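Local coordinates for protein formate-dependent phosphoribosylglycinamide formyltransferase (Mycobacterium tuberculosis H37Rv, PDB 6KHR) that belongs to the ATP-grasp family of enzymes and pairs a parallel-sheet amino-terminal region with a large antiparallel sheet further along the chain, at residues A129-L134 with F303-V308; L142-A147 with A278-A283; P345-V350 with I401-A406. All blocks are in the same frame, centred on the assembly; numbering follows the deposited sequence.

Interaction 1: A129-L134 with F303-V308; sequences ADREGL and FADVTV
The Phe303 ring meets Leu134 at its edge, near the ring plane, where Leu134 CD2 lies 4.3 Å from CZ of the phenylalanine. One face of the same ring is taken up by its own strand, with the backbone N of Asp305 above the ring centre. A second flat group, the Arg131 guanidinium, is approached obliquely by Ala304 O and by Asp305 OD2. Its NH2 comes within 3.1 Å of Ala304 O, but the angle is too poor for a hydrogen bond. NH1 forms only a long salt bridge, 3.8 Å from Asp305 OD2. The carboxylate plane is turned 36° from that of the guanidinium and the oxygen stands well out of the latter, so the attraction rests on charge and no N-H points at the acceptor. A bend at the second torsion (chi2 48°) turns the Arg131 chain toward the strand. That strand has an irregularity here: Ala304 and Asp305 both face Glu293 of strand 288-297, a classic beta bulge in the outermost strand, within this chain, of the large antiparallel sheet. Within the bulge, Asp305 OD1 takes a weak bond from N of the next residue, Val306, which probably helps to set the carboxylate. Beside the charged pair the contact is apolar. Leu134 lies nearly perpendicular to Val306, its CD2 3.6 Å from Val306 CG1, and Thr128 of helix 122-129 packs on the same valine. At the start of helix 131-141, Asp130 occupies the N-cap position and accepts a weak capping bond at OD1 from Gly133 N, 3.3 Å away, while Leu134 N bonds to Asp130 O.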
loop_
_atom_site.group_PDB
_atom_site.type_symbol
_atom_site.label_atom_id
_atom_site.label_comp_id
_atom_site.label_asym_id
_atom_site.label_seq_id
_atom_site.Cartn_x
_atom_site.Cartn_y
_atom_site.Cartn_z
ATOM N N ALA A 129 -25.523 -8.937 6.914
ATOM C CA ALA A 129 -26.300 -7.713 7.032
ATOM C C ALA A 129 -27.563 -7.915 7.839
ATOM O O ALA A 129 -28.187 -6.933 8.241
ATOM C CB ALA A 129 -26.666 -7.170 5.649
ATOM N N ASP A 130 -27.959 -9.160 8.062
ATOM C CA ASP A 130 -29.101 -9.506 8.906
ATOM C C ASP A 130 -28.545 -9.784 10.298
ATOM O O ASP A 130 -28.048 -10.877 10.571
ATOM C CB ASP A 130 -29.833 -10.710 8.317
ATOM C CG ASP A 130 -30.993 -11.191 9.183
ATOM O OD1 ASP A 130 -31.409 -10.475 10.116
ATOM O OD2 ASP A 130 -31.486 -12.309 8.921
ATOM N N ARG A 131 -28.601 -8.782 11.178
ATOM C CA ARG A 131 -27.926 -8.914 12.465
ATOM C C ARG A 131 -28.546 -10.030 13.300
ATOM O O ARG A 131 -27.828 -10.831 13.909
ATOM C CB ARG A 131 -27.947 -7.580 13.222
ATOM C CG ARG A 131 -27.279 -7.627 14.594
ATOM C CD ARG A 131 -25.909 -8.313 14.524
ATOM N NE ARG A 131 -25.357 -8.638 15.838
ATOM C CZ ARG A 131 -24.298 -8.044 16.380
ATOM N NH1 ARG A 131 -23.659 -7.078 15.724
ATOM N NH2 ARG A 131 -23.864 -8.412 17.579
ATOM N N GLU A 132 -29.874 -10.100 13.329
ATOM C CA GLU A 132 -30.556 -11.158 14.061
ATOM C C GLU A 132 -30.165 -12.535 13.529
ATOM O O GLU A 132 -29.849 -13.450 14.301
ATOM C CB GLU A 132 -32.071 -10.944 13.964
ATOM C CG GLU A 132 -32.896 -11.510 15.113
ATOM C CD GLU A 132 -33.894 -12.566 14.667
ATOM O OE1 GLU A 132 -34.036 -12.760 13.439
ATOM O OE2 GLU A 132 -34.528 -13.204 15.540
ATOM N N GLY A 133 -30.180 -12.702 12.203
ATOM C CA GLY A 133 -29.918 -14.005 11.621
ATOM C C GLY A 133 -28.476 -14.443 11.754
ATOM O O GLY A 133 -28.188 -15.644 11.777
ATOM N N LEU A 134 -27.559 -13.487 11.842
ATOM C CA LEU A 134 -26.158 -13.840 12.009
ATOM C C LEU A 134 -25.880 -14.298 13.437
ATOM O O LEU A 134 -25.137 -15.268 13.656
ATOM C CB LEU A 134 -25.261 -12.655 11.618
ATOM C CG LEU A 134 -23.777 -13.006 11.740
ATOM C CD1 LEU A 134 -23.393 -13.893 10.586
ATOM C CD2 LEU A 134 -22.895 -11.762 11.793
ATOM N N PHE A 303 -17.769 -14.646 20.453
ATOM C CA PHE A 303 -18.109 -14.123 19.146
ATOM C C PHE A 303 -18.944 -12.858 19.299
ATOM O O PHE A 303 -19.935 -12.854 20.027
ATOM C CB PHE A 303 -18.879 -15.176 18.353
ATOM C CG PHE A 303 -19.354 -14.678 17.045
ATOM C CD1 PHE A 303 -18.459 -14.551 15.979
ATOM C CD2 PHE A 303 -20.677 -14.288 16.877
ATOM C CE1 PHE A 303 -18.885 -14.085 14.749
ATOM C CE2 PHE A 303 -21.114 -13.813 15.662
ATOM C CZ PHE A 303 -20.216 -13.718 14.584
ATOM N N ALA A 304 -18.558 -11.795 18.607
ATOM C CA ALA A 304 -19.425 -10.622 18.570
ATOM C C ALA A 304 -19.986 -10.321 17.194
ATOM O O ALA A 304 -21.150 -9.922 17.096
ATOM C CB ALA A 304 -18.692 -9.383 19.082
ATOM N N ASP A 305 -19.198 -10.489 16.130
ATOM C CA ASP A 305 -19.650 -10.122 14.792
ATOM C C ASP A 305 -18.661 -10.618 13.740
ATOM O O ASP A 305 -17.546 -11.041 14.049
ATOM C CB ASP A 305 -19.831 -8.612 14.671
ATOM C CG ASP A 305 -20.721 -8.235 13.525
ATOM O OD1 ASP A 305 -21.352 -9.152 12.949
ATOM O OD2 ASP A 305 -20.782 -7.032 13.194
ATOM N N VAL A 306 -19.087 -10.538 12.480
ATOM C CA VAL A 306 -18.221 -10.753 11.329
ATOM C C VAL A 306 -18.653 -9.821 10.204
ATOM O O VAL A 306 -19.851 -9.643 9.953
ATOM C CB VAL A 306 -18.230 -12.229 10.861
ATOM C CG1 VAL A 306 -19.642 -12.713 10.583
ATOM C CG2 VAL A 306 -17.327 -12.412 9.625
ATOM N N THR A 307 -17.673 -9.227 9.521
ATOM C CA THR A 307 -17.942 -8.426 8.334
ATOM C C THR A 307 -17.178 -8.940 7.119
ATOM O O THR A 307 -16.010 -9.330 7.216
ATOM C CB THR A 307 -17.579 -6.976 8.548
ATOM O OG1 THR A 307 -17.713 -6.286 7.303
ATOM C CG2 THR A 307 -16.157 -6.852 9.039
ATOM N N VAL A 308 -17.842 -8.893 5.962
ATOM C CA VAL A 308 -17.245 -9.281 4.688
ATOM C C VAL A 308 -16.494 -8.113 4.057
ATOM O O VAL A 308 -16.038 -8.206 2.910
ATOM C CB VAL A 308 -18.318 -9.815 3.717
ATOM C CG1 VAL A 308 -19.135 -10.935 4.358
ATOM C CG2 VAL A 308 -19.218 -8.673 3.232
#

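Interaction 2: L142-A147 with A278-A283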
loop_
_atom_site.group_PDB
_atom_site.type_symbol
_atom_site.label_atom_id
_atom_site.label_comp_id
_atom_site.label_asym_id
_atom_site.label_seq_id
_atom_site.Cartn_x
_atom_site.Cartn_y
_atom_site.Cartn_z
ATOM N N LEU A 142 -24.219 -23.082 14.449
ATOM C CA LEU A 142 -22.913 -23.362 15.012
ATOM C C LEU A 142 -23.017 -23.241 16.527
ATOM O O LEU A 142 -23.956 -22.649 17.064
ATOM C CB LEU A 142 -21.874 -22.401 14.426
ATOM C CG LEU A 142 -22.134 -22.160 12.926
ATOM C CD1 LEU A 142 -21.321 -21.005 12.357
ATOM C CD2 LEU A 142 -21.895 -23.418 12.104
ATOM N N GLY A 143 -22.074 -23.837 17.231
ATOM C CA GLY A 143 -22.225 -23.776 18.670
ATOM C C GLY A 143 -21.385 -22.692 19.297
ATOM O O GLY A 143 -20.803 -22.890 20.367
ATOM N N LEU A 144 -21.327 -21.536 18.637
ATOM C CA LEU A 144 -20.311 -20.546 18.963
ATOM C C LEU A 144 -20.667 -19.836 20.268
ATOM O O LEU A 144 -21.847 -19.565 20.533
ATOM C CB LEU A 144 -20.160 -19.534 17.819
ATOM C CG LEU A 144 -19.222 -19.792 16.629
ATOM C CD1 LEU A 144 -18.868 -21.262 16.449
ATOM C CD2 LEU A 144 -19.827 -19.224 15.344
ATOM N N PRO A 145 -19.667 -19.515 21.094
ATOM C CA PRO A 145 -19.939 -18.862 22.378
ATOM C C PRO A 145 -20.099 -17.359 22.191
ATOM O O PRO A 145 -19.274 -16.705 21.551
ATOM C CB PRO A 145 -18.687 -19.179 23.206
ATOM C CG PRO A 145 -17.577 -19.208 22.169
ATOM C CD PRO A 145 -18.216 -19.703 20.871
ATOM N N THR A 146 -21.198 -16.860 22.683
ATOM C CA THR A 146 -21.467 -15.418 22.647
ATOM C C THR A 146 -21.885 -14.970 24.034
ATOM O O THR A 146 -21.940 -15.772 24.936
ATOM C CB THR A 146 -22.643 -15.101 21.733
ATOM O OG1 THR A 146 -23.653 -16.050 22.011
ATOM C CG2 THR A 146 -22.321 -15.278 20.279
ATOM N N ALA A 147 -22.115 -13.681 24.177
ATOM C CA ALA A 147 -22.657 -13.144 25.430
ATOM C C ALA A 147 -24.137 -13.488 25.419
ATOM O O ALA A 147 -24.722 -13.493 24.366
ATOM C CB ALA A 147 -22.471 -11.661 25.455
ATOM N N ALA A 278 -12.547 -19.619 12.386
ATOM C CA ALA A 278 -12.593 -20.582 11.286
ATOM C C ALA A 278 -13.997 -21.115 11.056
ATOM O O ALA A 278 -14.382 -21.396 9.916
ATOM C CB ALA A 278 -11.643 -21.739 11.552
ATOM N N ARG A 279 -14.779 -21.274 12.127
ATOM C CA ARG A 279 -16.066 -21.941 11.941
ATOM C C ARG A 279 -17.116 -20.994 11.360
ATOM O O ARG A 279 -17.836 -21.369 10.436
ATOM C CB ARG A 279 -16.521 -22.586 13.253
ATOM C CG ARG A 279 -15.565 -23.685 13.704
ATOM C CD ARG A 279 -16.009 -24.442 14.948
ATOM N NE ARG A 279 -16.781 -25.612 14.567
ATOM C CZ ARG A 279 -18.100 -25.605 14.440
ATOM N NH1 ARG A 279 -18.771 -24.489 14.683
ATOM N NH2 ARG A 279 -18.752 -26.703 14.075
ATOM N N ILE A 280 -17.203 -19.754 11.838
ATOM C CA ILE A 280 -18.146 -18.833 11.209
ATOM C C ILE A 280 -17.774 -18.595 9.748
ATOM O O ILE A 280 -18.658 -18.444 8.891
ATOM C CB ILE A 280 -18.248 -17.502 11.984
ATOM C CG1 ILE A 280 -19.431 -16.685 11.477
ATOM C CG2 ILE A 280 -17.011 -16.671 11.820
ATOM C CD1 ILE A 280 -20.740 -17.306 11.803
ATOM N N VAL A 281 -16.476 -18.600 9.419
ATOM C CA VAL A 281 -16.096 -18.269 8.053
ATOM C C VAL A 281 -16.436 -19.417 7.118
ATOM O O VAL A 281 -16.919 -19.194 5.999
ATOM C CB VAL A 281 -14.610 -17.872 7.958
ATOM C CG1 VAL A 281 -14.119 -17.961 6.500
ATOM C CG2 VAL A 281 -14.413 -16.442 8.476
ATOM N N LYS A 282 -16.217 -20.666 7.557
ATOM C CA LYS A 282 -16.558 -21.801 6.697
ATOM C C LYS A 282 -18.066 -21.922 6.497
ATOM O O LYS A 282 -18.501 -22.362 5.434
ATOM C CB LYS A 282 -15.992 -23.111 7.250
ATOM C CG LYS A 282 -14.548 -23.396 6.848
ATOM C CD LYS A 282 -14.120 -24.796 7.281
ATOM C CE LYS A 282 -12.754 -25.174 6.712
ATOM N NZ LYS A 282 -12.173 -26.377 7.377
ATOM N N ALA A 283 -18.870 -21.497 7.474
ATOM C CA ALA A 283 -20.313 -21.501 7.275
ATOM C C ALA A 283 -20.716 -20.507 6.195
ATOM O O ALA A 283 -21.632 -20.774 5.411
ATOM C CB ALA A 283 -21.037 -21.197 8.587
#
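Leu142, Arg279 and Leu144 carry this contact between a connecting loop and a helix of the ATP-grasp region. Leu142 is the first residue to leave helical geometry after helix 131-141, and it fits against three residues of the facing helix. Its CG lies beside the backbone N, and CD1 extends anti to CA (chi2 168°), which brings that methyl to Ile280 CD1 and Ala283 CB, each 3.8 Å from Leu142 CD1. The root of the same side chain meets Arg279: Leu142 CB stands 3.7 Å from NH1, at the edge of the guanidinium and in its plane, as the two side chains run alongside each other in roughly opposing senses. The arginine bends at its third torsion (chi3 92°), and its NH1 touches both leucines. Leu144 CD1 approaches this NH1 to 3.7 Å, also near the guanidinium plane. The other branch of Leu144 is turned to the apolar side, where CD2 packs 4.1 Å from Ile280 CB and the two side chains are nearly perpendicular. With no hydrogen bond between the segments, hydrocarbon packing holds the contact, bordered by the exposed arginine.

The loop leads from helix 131-141 to strand 149-152, and Leu144 also rests on Ala138 of the helix just ended. Across from it, Ile280 reaches Leu137 of that helix, Val292 of strand 288-297 and Val306 of strand 300-307. Val281, turned away from the loop, packs on strands 288-297 and 224-235, so helix 267-284 lies on the antiparallel sheet beside the loop, which itself reaches strand 300-307 through Pro145 and Thr146.

Interaction 3: P345-V350 with I401-A406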
loop_
_atom_site.group_PDB
_atom_site.type_symbol
_atom_site.label_atom_id
_atom_site.label_comp_id
_atom_site.label_asym_id
_atom_site.label_seq_id
_atom_site.Cartn_x
_atom_site.Cartn_y
_atom_site.Cartn_z
ATOM N N PRO A 345 5.587 -5.275 14.690
ATOM C CA PRO A 345 4.446 -4.720 15.439
ATOM C C PRO A 345 4.077 -3.334 14.921
ATOM O O PRO A 345 4.921 -2.597 14.392
ATOM C CB PRO A 345 4.952 -4.670 16.889
ATOM C CG PRO A 345 6.089 -5.725 16.956
ATOM C CD PRO A 345 6.712 -5.689 15.558
ATOM N N GLY A 346 2.796 -2.968 15.058
ATOM C CA GLY A 346 2.351 -1.674 14.583
ATOM C C GLY A 346 1.106 -1.215 15.305
ATOM O O GLY A 346 0.488 -1.971 16.048
ATOM N N ALA A 347 0.744 0.046 15.084
ATOM C CA ALA A 347 -0.521 0.564 15.591
ATOM C C ALA A 347 -1.075 1.577 14.613
ATOM O O ALA A 347 -0.355 2.136 13.784
ATOM C CB ALA A 347 -0.385 1.221 16.973
ATOM N N ALA A 348 -2.369 1.822 14.725
ATOM C CA ALA A 348 -3.003 2.778 13.841
ATOM C C ALA A 348 -4.051 3.560 14.609
ATOM O O ALA A 348 -4.582 3.120 15.630
ATOM C CB ALA A 348 -3.638 2.091 12.624
ATOM N N ARG A 349 -4.360 4.728 14.082
ATOM C CA ARG A 349 -5.400 5.561 14.650
ATOM C C ARG A 349 -6.198 6.108 13.486
ATOM O O ARG A 349 -5.647 6.823 12.643
ATOM C CB ARG A 349 -4.805 6.677 15.506
ATOM C CG ARG A 349 -4.675 6.255 16.947
ATOM C CD ARG A 349 -3.919 7.235 17.789
ATOM N NE ARG A 349 -3.603 6.630 19.075
ATOM C CZ ARG A 349 -4.242 6.906 20.206
ATOM N NH1 ARG A 349 -5.211 7.807 20.200
ATOM N NH2 ARG A 349 -3.889 6.302 21.333
ATOM N N VAL A 350 -7.468 5.729 13.406
ATOM C CA VAL A 350 -8.350 6.243 12.372
ATOM C C VAL A 350 -9.078 7.447 12.944
ATOM O O VAL A 350 -9.859 7.312 13.890
ATOM C CB VAL A 350 -9.333 5.174 11.873
ATOM C CG1 VAL A 350 -10.245 5.766 10.802
ATOM C CG2 VAL A 350 -8.579 3.968 11.312
ATOM N N ILE A 401 5.627 0.679 22.024
ATOM C CA ILE A 401 6.211 1.821 21.337
ATOM C C ILE A 401 5.374 2.176 20.115
ATOM O O ILE A 401 5.130 3.355 19.830
ATOM C CB ILE A 401 7.678 1.536 20.964
ATOM C CG1 ILE A 401 8.516 1.275 22.208
ATOM C CG2 ILE A 401 8.281 2.694 20.164
ATOM C CD1 ILE A 401 9.703 0.391 21.913
ATOM N N ALA A 402 4.881 1.164 19.402
ATOM C CA ALA A 402 4.126 1.451 18.194
ATOM C C ALA A 402 2.837 2.212 18.508
ATOM O O ALA A 402 2.445 3.113 17.753
ATOM C CB ALA A 402 3.874 0.150 17.446
ATOM N N ARG A 403 2.204 1.920 19.643
ATOM C CA ARG A 403 1.014 2.685 20.011
ATOM C C ARG A 403 1.369 4.099 20.452
ATOM O O ARG A 403 0.654 5.054 20.117
ATOM C CB ARG A 403 0.225 1.964 21.102
ATOM C CG ARG A 403 -0.411 0.693 20.611
ATOM C CD ARG A 403 -1.076 -0.054 21.710
ATOM N NE ARG A 403 -2.200 0.706 22.246
ATOM C CZ ARG A 403 -2.955 0.299 23.260
ATOM N NH1 ARG A 403 -2.711 -0.861 23.854
ATOM N NH2 ARG A 403 -3.951 1.053 23.685
ATOM N N GLU A 404 2.480 4.264 21.180
ATOM C CA GLU A 404 2.857 5.600 21.626
ATOM C C GLU A 404 3.227 6.497 20.441
ATOM O O GLU A 404 2.843 7.670 20.400
ATOM C CB GLU A 404 4.000 5.512 22.627
ATOM C CG GLU A 404 4.168 6.767 23.481
ATOM C CD GLU A 404 5.325 7.647 23.032
ATOM O OE1 GLU A 404 5.692 8.577 23.790
ATOM O OE2 GLU A 404 5.871 7.413 21.928
ATOM N N ARG A 405 3.940 5.951 19.456
ATOM C CA ARG A 405 4.272 6.721 18.259
ATOM C C ARG A 405 3.026 7.102 17.477
ATOM O O ARG A 405 2.942 8.219 16.940
ATOM C CB ARG A 405 5.204 5.921 17.363
ATOM C CG ARG A 405 6.474 5.558 17.983
ATOM C CD ARG A 405 7.207 4.515 17.170
ATOM N NE ARG A 405 8.621 4.610 17.498
ATOM C CZ ARG A 405 9.574 3.857 16.974
ATOM N NH1 ARG A 405 9.269 2.946 16.070
ATOM N NH2 ARG A 405 10.835 4.037 17.344
ATOM N N ALA A 406 2.068 6.173 17.360
ATOM C CA ALA A 406 0.864 6.461 16.588
ATOM C C ALA A 406 0.030 7.523 17.276
ATOM O O ALA A 406 -0.540 8.395 16.613
ATOM C CB ALA A 406 0.048 5.192 16.355
HETATM O O HOH W 1 -2.067 4.560 19.135
#
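Ala347 meets the helix through its CB, which sits 3.5 Å from Ala402 O and 4.0 Å from Ala406 CB. This is helix-on-sheet packing: helix 399-413 lies against one face of the large antiparallel sheet, over strand 346-351, with the axes of strand 346-350 and helix 401-406 running 29° apart. The small residues are consistent with the close approach of these two axes, 6.5 Å. Ala402 CB rests 3.7 Å from Gly346 CA, directly on the strand backbone, and Ala406 is set one turn further along.

Two arginines border this alanine surface. Arg403 keeps its CG beside the backbone N, anti to the carbonyl carbon (chi1 -69°), and that CG packs against Ala347 CB. A bend at chi3 then turns the guanidinium to partners on strand 256-261: a salt bridge to Glu258 and a cation-pi contact with Trp260. Arg349 behaves differently. Its chain runs extended from CG to NE and passes the helix backbone, with CD 3.8 Å from Ala406 O, while weak, long ion pairs link its end to Glu256 and Glu258. Those acidic neighbours probably ease the closeness of the two positive charges. A water joins the segments at the edge of the Arg349 guanidinium and in its plane, accepting from Arg349 NE at 2.6 Å and donating to Arg403 O at 2.9 Å.

Interactions 1 and 2 adjoin, their centres about 11 Å apart. They share the region where helix 131-141 and its following loop meet helix 267-284 and strand 300-307: Phe303 N probably bonds to Pro145 O, and Ile280 packs on Phe303. Along the chain, interaction 2 falls between the two halves of interaction 1, so both fold the chain back onto the same part of the ATP-grasp region. Interaction 3 follows later, centred about 28 Å from the centre of interaction 1, across the chain's centre, and about 30 Å from that of interaction 2. Yet interactions 1 and 3 reach the same antiparallel sheet, through strand 300-307, its edge within this chain, and inner strand 346-351, a common framework for two distant packing sites.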